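Local coordinates for protein rhamnosidase B (Bacillus sp., PDB 2OKX) that hydrolyses alpha-L-rhamnosides, releasing terminal non-reducing alpha-L-rhamnose, as an alpha-L-rhamnosidase of glycoside hydrolase family 78, whose members act by inversion, at residues F871-A883 with I891-V905. Sequence-based numbering, arbitrary orientation.
Sequences FLGSSILGVKRGA and IAPQPCDLTWAEGVV
I876 and G878, at the exit from helix 868-876, each accept a backbone hydrogen bond from the loop 892-894. Q894 N reaches I876 O at 3.1 Å, almost straight (177° at the hydrogen). A892 N meets G878 O at 2.9 Å; I891 CA-H adds a weaker contact to the same oxygen. A water lies close to S874 O and A892 O and can donate to either. G878, with phi 106°, turns the chain out of the helix, and its CA comes within 3.8 Å of P893 N; a CB there would clash with A892 and P893.

The apolar contacts fall into three groups. L877 extends its CG anti to the backbone N (chi1 -179°), which lays its two methyls against the backbone of strand 900-905: CD1 on E902 CA at 3.7 Å, CD2 on G903 CA, where a side chain would collide with CD2. An alanine in place of L877 would remove both methyls and would probably leave a gap beneath A901-G903. V879 slides past V905 in the opposite direction, CG1 to CG2 3.8 Å apart. V879 and I891 form an antiparallel non-hydrogen-bonded pair, CA-CA 5.0 Å, their side chains side by side and pointing the same way. I876 crosses L898 at about a right angle, CG2 to CD1 3.7 Å.

The segments thus join helix 868-876, the chain's last, in the alpha barrel that is the catalytic domain in family 78 enzymes, to the C-terminal beta domain. Helix 817-833 packs on I876 and C896; E812 accepts a hydrogen bond from S875 OG and forms a salt bridge with K880 NZ. W917 of strand 912-921 touches P893 and A901 and donates to L877 O. Strand 900-906 pairs with 538-541 and 912-921, while 879-881 edges a small mixed sheet, followed by 888-891 and 936-939.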
loop_
_atom_site.group_PDB
_atom_site.type_symbol
_atom_site.label_atom_id
_atom_site.label_comp_id
_atom_site.label_asym_id
_atom_site.label_seq_id
_atom_site.Cartn_x
_atom_site.Cartn_y
_atom_site.Cartn_z
ATOM N N PHE A 871 -9.666 18.651 -9.966
ATOM C CA PHE A 871 -9.969 19.517 -11.100
ATOM C C PHE A 871 -11.414 19.924 -11.332
ATOM O O PHE A 871 -11.664 21.028 -11.817
ATOM C CB PHE A 871 -9.387 18.928 -12.395
ATOM C CG PHE A 871 -7.889 18.888 -12.408
ATOM C CD1 PHE A 871 -7.206 17.746 -12.004
ATOM C CD2 PHE A 871 -7.157 20.026 -12.736
ATOM C CE1 PHE A 871 -5.818 17.736 -11.919
ATOM C CE2 PHE A 871 -5.769 20.030 -12.653
ATOM C CZ PHE A 871 -5.095 18.884 -12.242
ATOM N N LEU A 872 -12.370 19.061 -10.997
ATOM C CA LEU A 872 -13.767 19.419 -11.209
ATOM C C LEU A 872 -14.148 20.594 -10.310
ATOM O O LEU A 872 -14.820 21.526 -10.750
ATOM C CB LEU A 872 -14.685 18.213 -10.957
ATOM C CG LEU A 872 -14.494 17.074 -11.972
ATOM C CD1 LEU A 872 -15.414 15.894 -11.637
ATOM C CD2 LEU A 872 -14.786 17.596 -13.377
ATOM N N GLY A 873 -13.705 20.560 -9.059
ATOM C CA GLY A 873 -14.018 21.657 -8.157
ATOM C C GLY A 873 -13.181 22.906 -8.421
ATOM O O GLY A 873 -13.666 24.028 -8.263
ATOM N N SER A 874 -11.932 22.722 -8.840
ATOM C CA SER A 874 -11.038 23.854 -9.086
ATOM C C SER A 874 -11.124 24.462 -10.486
ATOM O O SER A 874 -11.364 25.664 -10.643
ATOM C CB SER A 874 -9.586 23.455 -8.793
ATOM O OG SER A 874 -9.130 22.453 -9.684
ATOM N N SER A 875 -10.931 23.638 -11.506
ATOM C CA SER A 875 -10.955 24.125 -12.879
ATOM C C SER A 875 -12.332 24.399 -13.476
ATOM O O SER A 875 -12.499 25.353 -14.235
ATOM C CB SER A 875 -10.217 23.139 -13.789
ATOM O OG SER A 875 -8.820 23.165 -13.553
ATOM N N ILE A 876 -13.310 23.568 -13.127
ATOM C CA ILE A 876 -14.664 23.666 -13.679
ATOM C C ILE A 876 -15.672 24.425 -12.818
ATOM O O ILE A 876 -16.249 25.420 -13.265
ATOM C CB ILE A 876 -15.212 22.241 -13.964
ATOM C CG1 ILE A 876 -14.158 21.433 -14.728
ATOM C CG2 ILE A 876 -16.504 22.313 -14.760
ATOM C CD1 ILE A 876 -13.712 22.054 -16.034
ATOM N N LEU A 877 -15.911 23.950 -11.600
ATOM C CA LEU A 877 -16.844 24.640 -10.715
ATOM C C LEU A 877 -16.337 26.079 -10.578
ATOM O O LEU A 877 -17.126 27.025 -10.519
ATOM C CB LEU A 877 -16.877 23.974 -9.343
ATOM C CG LEU A 877 -17.850 24.610 -8.348
ATOM C CD1 LEU A 877 -19.296 24.480 -8.850
ATOM C CD2 LEU A 877 -17.687 23.921 -7.003
ATOM N N GLY A 878 -15.015 26.221 -10.514
ATOM C CA GLY A 878 -14.401 27.537 -10.437
ATOM C C GLY A 878 -13.805 28.007 -9.124
ATOM O O GLY A 878 -13.457 29.179 -9.005
ATOM N N VAL A 879 -13.661 27.120 -8.144
ATOM C CA VAL A 879 -13.118 27.526 -6.846
ATOM C C VAL A 879 -11.609 27.356 -6.721
ATOM O O VAL A 879 -11.099 26.238 -6.785
ATOM C CB VAL A 879 -13.779 26.739 -5.689
ATOM C CG1 VAL A 879 -13.223 27.215 -4.349
ATOM C CG2 VAL A 879 -15.288 26.916 -5.729
ATOM N N LYS A 880 -10.903 28.468 -6.529
ATOM C CA LYS A 880 -9.453 28.444 -6.371
ATOM C C LYS A 880 -8.994 29.301 -5.193
ATOM O O LYS A 880 -9.578 30.350 -4.915
ATOM C CB LYS A 880 -8.762 28.950 -7.638
ATOM C CG LYS A 880 -8.792 27.986 -8.808
ATOM C CD LYS A 880 -7.961 28.527 -9.962
ATOM C CE LYS A 880 -7.913 27.559 -11.125
ATOM N NZ LYS A 880 -7.074 28.099 -12.227
ATOM N N ARG A 881 -7.953 28.844 -4.505
ATOM C CA ARG A 881 -7.379 29.572 -3.371
ATOM C C ARG A 881 -6.802 30.871 -3.943
ATOM O O ARG A 881 -6.083 30.839 -4.940
ATOM C CB ARG A 881 -6.257 28.741 -2.731
ATOM C CG ARG A 881 -5.780 29.236 -1.357
ATOM C CD ARG A 881 -4.523 28.483 -0.891
ATOM N NE ARG A 881 -3.351 28.843 -1.690
ATOM C CZ ARG A 881 -2.827 28.091 -2.652
ATOM N NH1 ARG A 881 -1.766 28.521 -3.322
ATOM N NH2 ARG A 881 -3.349 26.905 -2.939
ATOM N N GLY A 882 -7.109 32.004 -3.313
ATOM C CA GLY A 882 -6.623 33.285 -3.811
ATOM C C GLY A 882 -5.469 33.913 -3.047
ATOM O O GLY A 882 -4.813 34.831 -3.541
ATOM N N ALA A 883 -5.239 33.440 -1.827
ATOM C CA ALA A 883 -4.152 33.924 -0.982
ATOM C C ALA A 883 -3.886 32.811 0.007
ATOM O O ALA A 883 -4.735 31.940 0.203
ATOM C CB ALA A 883 -4.558 35.196 -0.236
ATOM N N ILE A 891 -13.259 33.009 -7.658
ATOM C CA ILE A 891 -14.338 32.215 -8.231
ATOM C C ILE A 891 -14.382 32.534 -9.723
ATOM O O ILE A 891 -14.748 33.645 -10.124
ATOM C CB ILE A 891 -15.701 32.563 -7.593
ATOM C CG1 ILE A 891 -15.635 32.382 -6.072
ATOM C CG2 ILE A 891 -16.798 31.672 -8.184
ATOM C CD1 ILE A 891 -15.276 30.978 -5.611
ATOM N N ALA A 892 -13.992 31.564 -10.544
ATOM C CA ALA A 892 -13.972 31.748 -11.992
ATOM C C ALA A 892 -14.411 30.463 -12.687
ATOM O O ALA A 892 -13.582 29.666 -13.116
ATOM C CB ALA A 892 -12.565 32.134 -12.444
ATOM N N PRO A 893 -15.727 30.257 -12.812
ATOM C CA PRO A 893 -16.279 29.061 -13.456
ATOM C C PRO A 893 -15.869 28.908 -14.917
ATOM O O PRO A 893 -15.627 29.894 -15.614
ATOM C CB PRO A 893 -17.793 29.255 -13.315
ATOM C CG PRO A 893 -17.932 30.137 -12.101
ATOM C CD PRO A 893 -16.809 31.130 -12.323
ATOM N N GLN A 894 -15.774 27.653 -15.356
ATOM C CA GLN A 894 -15.460 27.306 -16.738
ATOM C C GLN A 894 -16.430 26.168 -17.052
ATOM O O GLN A 894 -16.058 24.994 -17.034
ATOM C CB GLN A 894 -14.007 26.828 -16.884
ATOM C CG GLN A 894 -12.961 27.925 -16.673
ATOM C CD GLN A 894 -13.128 29.097 -17.633
ATOM O OE1 GLN A 894 -12.559 30.168 -17.420
ATOM N NE2 GLN A 894 -13.901 28.897 -18.697
ATOM N N PRO A 895 -17.703 26.508 -17.316
ATOM C CA PRO A 895 -18.763 25.546 -17.627
ATOM C C PRO A 895 -18.506 24.612 -18.806
ATOM O O PRO A 895 -19.036 23.498 -18.843
ATOM C CB PRO A 895 -19.980 26.438 -17.871
ATOM C CG PRO A 895 -19.693 27.646 -17.015
ATOM C CD PRO A 895 -18.241 27.882 -17.297
ATOM N N CYS A 896 -17.708 25.064 -19.766
ATOM C CA CYS A 896 -17.431 24.256 -20.948
ATOM C C CYS A 896 -18.781 23.892 -21.552
ATOM O O CYS A 896 -19.567 24.781 -21.881
ATOM C CB CYS A 896 -16.650 22.994 -20.566
ATOM S SG CYS A 896 -15.054 23.344 -19.815
ATOM N N ASP A 897 -19.072 22.599 -21.685
ATOM C CA ASP A 897 -20.353 22.189 -22.263
ATOM C C ASP A 897 -21.411 21.783 -21.242
ATOM O O ASP A 897 -22.424 21.181 -21.599
ATOM C CB ASP A 897 -20.147 21.047 -23.268
ATOM C CG ASP A 897 -19.399 19.859 -22.675
ATOM O OD1 ASP A 897 -19.072 18.938 -23.452
ATOM O OD2 ASP A 897 -19.135 19.838 -21.449
ATOM N N LEU A 898 -21.184 22.119 -19.976
ATOM C CA LEU A 898 -22.129 21.781 -18.912
ATOM C C LEU A 898 -23.236 22.833 -18.796
ATOM O O LEU A 898 -23.024 24.004 -19.126
ATOM C CB LEU A 898 -21.385 21.680 -17.579
ATOM C CG LEU A 898 -20.212 20.693 -17.532
ATOM C CD1 LEU A 898 -19.537 20.765 -16.165
ATOM C CD2 LEU A 898 -20.719 19.272 -17.815
ATOM N N THR A 899 -24.417 22.426 -18.334
ATOM C CA THR A 899 -25.518 23.377 -18.184
ATOM C C THR A 899 -25.623 23.881 -16.747
ATOM O O THR A 899 -26.184 24.949 -16.493
ATOM C CB THR A 899 -26.865 22.768 -18.622
ATOM O OG1 THR A 899 -27.108 21.553 -17.906
ATOM C CG2 THR A 899 -26.846 22.480 -20.112
ATOM N N TRP A 900 -25.080 23.108 -15.812
ATOM C CA TRP A 900 -25.080 23.492 -14.402
ATOM C C TRP A 900 -24.053 22.685 -13.627
ATOM O O TRP A 900 -23.593 21.640 -14.085
ATOM C CB TRP A 900 -26.464 23.306 -13.757
ATOM C CG TRP A 900 -26.981 21.884 -13.733
ATOM C CD1 TRP A 900 -27.756 21.278 -14.681
ATOM C CD2 TRP A 900 -26.730 20.889 -12.726
ATOM N NE1 TRP A 900 -28.003 19.970 -14.330
ATOM C CE2 TRP A 900 -27.384 19.704 -13.137
ATOM C CE3 TRP A 900 -26.014 20.885 -11.522
ATOM C CZ2 TRP A 900 -27.344 18.523 -12.384
ATOM C CZ3 TRP A 900 -25.973 19.704 -10.768
ATOM C CH2 TRP A 900 -26.634 18.544 -11.205
ATOM N N ALA A 901 -23.679 23.196 -12.460
ATOM C CA ALA A 901 -22.726 22.523 -11.583
ATOM C C ALA A 901 -22.814 23.166 -10.213
ATOM O O ALA A 901 -23.233 24.321 -10.079
ATOM C CB ALA A 901 -21.312 22.644 -12.127
ATOM N N GLU A 902 -22.436 22.417 -9.190
ATOM C CA GLU A 902 -22.460 22.941 -7.835
ATOM C C GLU A 902 -21.542 22.098 -6.965
ATOM O O GLU A 902 -21.289 20.930 -7.258
ATOM C CB GLU A 902 -23.890 22.941 -7.292
ATOM C CG GLU A 902 -24.579 21.594 -7.350
ATOM C CD GLU A 902 -26.085 21.728 -7.360
ATOM O OE1 GLU A 902 -26.741 21.088 -6.512
ATOM O OE2 GLU A 902 -26.612 22.473 -8.220
ATOM N N GLY A 903 -21.024 22.696 -5.903
ATOM C CA GLY A 903 -20.128 21.958 -5.043
ATOM C C GLY A 903 -19.761 22.765 -3.823
ATOM O O GLY A 903 -20.208 23.905 -3.657
ATOM N N VAL A 904 -18.929 22.163 -2.986
ATOM C CA VAL A 904 -18.488 22.767 -1.746
ATOM C C VAL A 904 -17.029 22.403 -1.525
ATOM O O VAL A 904 -16.636 21.248 -1.707
ATOM C CB VAL A 904 -19.320 22.222 -0.563
ATOM C CG1 VAL A 904 -18.850 22.847 0.754
ATOM C CG2 VAL A 904 -20.801 22.497 -0.805
ATOM N N VAL A 905 -16.230 23.396 -1.154
ATOM C CA VAL A 905 -14.817 23.187 -0.877
ATOM C C VAL A 905 -14.618 23.577 0.583
ATOM O O VAL A 905 -14.935 24.697 0.983
ATOM C CB VAL A 905 -13.922 24.080 -1.772
ATOM C CG1 VAL A 905 -12.451 23.862 -1.436
ATOM C CG2 VAL A 905 -14.177 23.759 -3.239
HETATM O O HOH W 1 -11.208 28.292 -11.636
#